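Local atomic coordinates of bacterial bifunctional deaminase-reductase C-terminal domain-containing protein (PDB entry 2P4G), a protein that probably acts as an NADP-dependent reductase of riboflavin biosynthesis, reducing 5-amino-6-(5-phosphoribosylamino)uracil. Residues L139-Q144 with K177-A182. Residues are numbered along the deposited sequence; the frame is centred on the assembly and turned at random. Where two conformers were deposited one is given.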
ATOM      1  N   LEU A 139     -26.221 -15.137   7.047  1.00 71.22           N
ATOM      2  CA  LEU A 139     -25.920 -15.753   8.304  1.00 71.04           C
ATOM      3  C   LEU A 139     -25.264 -14.634   9.138  1.00 70.87           C
ATOM      4  O   LEU A 139     -24.239 -14.077   8.749  1.00 69.83           O
ATOM      5  CB  LEU A 139     -24.986 -16.947   8.087  1.00 71.25           C
ATOM      6  CG  LEU A 139     -24.462 -17.684   9.318  1.00 70.65           C
ATOM      7  CD1 LEU A 139     -25.610 -18.236  10.164  1.00 69.36           C
ATOM      8  CD2 LEU A 139     -23.471 -18.788   8.885  1.00 68.63           C
ATOM      9  N   VAL A 140     -25.877 -14.287  10.265  1.00 71.08           N
ATOM     10  CA  VAL A 140     -25.324 -13.265  11.142  1.00 70.93           C
ATOM     11  C   VAL A 140     -24.531 -13.934  12.255  1.00 72.61           C
ATOM     12  O   VAL A 140     -25.013 -14.875  12.887  1.00 73.42           O
ATOM     13  CB  VAL A 140     -26.410 -12.345  11.716  1.00 70.35           C
ATOM     14  CG1 VAL A 140     -25.784 -11.313  12.718  1.00 65.87           C
ATOM     15  CG2 VAL A 140     -27.116 -11.652  10.570  1.00 65.46           C
ATOM     16  N   ILE A 141     -23.299 -13.467  12.450  1.00 72.86           N
ATOM     17  CA  ILE A 141     -22.426 -13.975  13.504  1.00 71.90           C
ATOM     18  C   ILE A 141     -22.127 -12.810  14.467  1.00 71.82           C
ATOM     19  O   ILE A 141     -21.539 -11.809  14.083  1.00 70.38           O
ATOM     20  CB  ILE A 141     -21.078 -14.540  12.960  1.00 71.39           C
ATOM     21  CG1 ILE A 141     -21.295 -15.560  11.826  1.00 71.39           C
ATOM     22  CG2 ILE A 141     -20.229 -15.116  14.118  1.00 64.47           C
ATOM     23  CD1 ILE A 141     -21.901 -16.849  12.231  1.00 71.46           C
ATOM     24  N   THR A 142     -22.538 -12.971  15.716  1.00 72.62           N
ATOM     25  CA  THR A 142     -22.345 -11.975  16.739  1.00 72.42           C
ATOM     26  C   THR A 142     -21.739 -12.621  17.997  1.00 73.90           C
ATOM     27  O   THR A 142     -21.294 -13.772  17.975  1.00 75.49           O
ATOM     28  CB  THR A 142     -23.686 -11.271  17.034  1.00 72.13           C
ATOM     29  OG1 THR A 142     -23.476 -10.223  17.985  1.00 68.72           O
ATOM     30  CG2 THR A 142     -24.717 -12.246  17.555  1.00 66.45           C
ATOM     31  N   GLN A 143     -21.718 -11.879  19.091  1.00 74.26           N
ATOM     32  CA  GLN A 143     -21.114 -12.346  20.322  1.00 74.90           C
ATOM     33  C   GLN A 143     -21.985 -11.909  21.484  1.00 75.82           C
ATOM     34  O   GLN A 143     -22.569 -10.851  21.435  1.00 78.13           O
ATOM     35  CB  GLN A 143     -19.720 -11.732  20.424  1.00 74.89           C
ATOM     36  CG  GLN A 143     -18.834 -12.325  21.482  1.00 78.59           C
ATOM     37  CD  GLN A 143     -17.344 -12.156  21.179  1.00 87.06           C
ATOM     38  OE1 GLN A 143     -16.918 -11.231  20.467  1.00 83.53           O
ATOM     39  NE2 GLN A 143     -16.543 -13.059  21.732  1.00 95.45           N
ATOM     40  N   GLN A 144     -22.105 -12.718  22.522  1.00 78.10           N
ATOM     41  CA  GLN A 144     -22.821 -12.278  23.711  1.00 79.53           C
ATOM     42  C   GLN A 144     -22.034 -11.125  24.292  1.00 81.37           C
ATOM     43  O   GLN A 144     -20.871 -11.311  24.644  1.00 81.22           O
ATOM     44  CB  GLN A 144     -22.926 -13.390  24.742  1.00 79.59           C
ATOM     45  CG  GLN A 144     -23.821 -13.057  25.931  1.00 81.43           C
ATOM     46  CD  GLN A 144     -25.301 -13.243  25.631  1.00 85.01           C
ATOM     47  OE1 GLN A 144     -25.711 -14.243  25.035  1.00 87.21           O
ATOM     48  NE2 GLN A 144     -26.116 -12.280  26.054  1.00 87.30           N
ATOM     49  N   LYS A 177     -13.203 -17.258  13.827  1.00 80.59           N
ATOM     50  CA  LYS A 177     -13.039 -18.696  14.058  0.50 80.37           C
ATOM     51  C   LYS A 177     -14.410 -19.356  14.071  1.00 80.42           C
ATOM     52  O   LYS A 177     -14.620 -20.421  13.480  1.00 79.06           O
ATOM     53  CB  LYS A 177     -12.311 -18.932  15.389  0.50 79.29           C
ATOM     54  CG  LYS A 177     -12.547 -20.284  16.073  0.50 83.00           C
ATOM     55  CD  LYS A 177     -11.797 -21.433  15.402  0.50 83.48           C
ATOM     56  CE  LYS A 177     -11.582 -22.589  16.362  0.50 79.10           C
ATOM     57  NZ  LYS A 177     -10.775 -23.666  15.738  0.50 80.51           N
ATOM     58  N   ILE A 178     -15.342 -18.704  14.762  1.00 79.69           N
ATOM     59  CA  ILE A 178     -16.703 -19.191  14.887  1.00 78.77           C
ATOM     60  C   ILE A 178     -17.387 -19.244  13.519  1.00 78.47           C
ATOM     61  O   ILE A 178     -18.027 -20.234  13.169  1.00 79.80           O
ATOM     62  CB  ILE A 178     -17.519 -18.292  15.843  1.00 78.52           C
ATOM     63  CG1 ILE A 178     -17.028 -18.473  17.287  1.00 77.08           C
ATOM     64  CG2 ILE A 178     -19.038 -18.603  15.729  1.00 83.22           C
ATOM     65  CD1 ILE A 178     -17.531 -19.711  17.945  1.00 71.19           C
ATOM     66  N   ALA A 179     -17.257 -18.170  12.753  1.00 76.76           N
ATOM     67  CA  ALA A 179     -17.863 -18.113  11.434  1.00 77.61           C
ATOM     68  C   ALA A 179     -17.279 -19.219  10.576  1.00 76.75           C
ATOM     69  O   ALA A 179     -18.007 -19.932   9.899  1.00 76.24           O
ATOM     70  CB  ALA A 179     -17.613 -16.764  10.787  1.00 74.71           C
ATOM     71  N   PHE A 180     -15.954 -19.318  10.617  1.00 76.69           N
ATOM     72  CA  PHE A 180     -15.170 -20.265   9.829  1.00 77.52           C
ATOM     73  C   PHE A 180     -15.693 -21.678  10.107  1.00 76.48           C
ATOM     74  O   PHE A 180     -16.022 -22.405   9.177  1.00 77.84           O
ATOM     75  CB  PHE A 180     -13.688 -20.084  10.202  1.00 79.25           C
ATOM     76  CG  PHE A 180     -12.686 -20.722   9.249  1.00 82.15           C
ATOM     77  CD1 PHE A 180     -12.481 -20.207   7.972  1.00 81.32           C
ATOM     78  CD2 PHE A 180     -11.871 -21.789   9.684  1.00 87.86           C
ATOM     79  CE1 PHE A 180     -11.524 -20.780   7.109  1.00 87.77           C
ATOM     80  CE2 PHE A 180     -10.909 -22.365   8.834  1.00 88.63           C
ATOM     81  CZ  PHE A 180     -10.734 -21.857   7.543  1.00 88.77           C
ATOM     82  N   ASP A 181     -15.831 -22.023  11.388  1.00 74.39           N
ATOM     83  CA  ASP A 181     -16.375 -23.319  11.801  1.00 74.00           C
ATOM     84  C   ASP A 181     -17.839 -23.519  11.402  1.00 74.63           C
ATOM     85  O   ASP A 181     -18.205 -24.595  10.910  1.00 74.91           O
ATOM     86  CB  ASP A 181     -16.234 -23.509  13.323  1.00 72.48           C
ATOM     87  CG  ASP A 181     -14.773 -23.495  13.792  1.00 74.44           C
ATOM     88  OD1 ASP A 181     -13.844 -23.577  12.952  1.00 81.34           O
ATOM     89  OD2 ASP A 181     -14.552 -23.379  15.011  1.00 71.58           O
ATOM     90  N   ALA A 182     -18.676 -22.506  11.641  1.00 73.20           N
ATOM     91  CA  ALA A 182     -20.097 -22.570  11.265  1.00 73.37           C
ATOM     92  C   ALA A 182     -20.257 -22.854   9.769  1.00 73.50           C
ATOM     93  O   ALA A 182     -21.159 -23.578   9.361  1.00 71.93           O
ATOM     94  CB  ALA A 182     -20.826 -21.257  11.622  1.00 72.05           C
TER
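I141, in strand 139-143, and A179, in helix 175-184, mark the nearest approach of the two backbones, with their CA atoms 6.5 Å apart. Alternation along the strand decides which side chains meet the helix: those of L139 and I141 start toward it, whereas T142 turns away and its OG1 is hydrogen-bonded to W152 NE1 and S116 O. At the centre, I141 divides its two branches between successive helix residues. Its chi1 of -51° swings CG1 to the backbone-nitrogen side, 4.0 Å from A179 CB, and leaves CG2 trans to that nitrogen, facing I178 CG2 at 4.0 Å. The arrangement illustrates a beta-alpha-beta crossover in the dihydrofolate reductase-like fold: helix 175-184 links parallel strands 166-169 and 190-195 while passing over strands that lie between them in the sheet, 139-143 among them. The I141 and I178 side chains meet at a slant through their CG2 methyls, while I178 CD1 extends away from the strand. One helical turn on from I178, A182 CB sits more loosely, 4.5 Å from L139 CD2. The same helix face reaches both strands flanking 139-143: A179 on L115 of strand 111-115, I178 on A169 and A182 on I167 of strand 166-169.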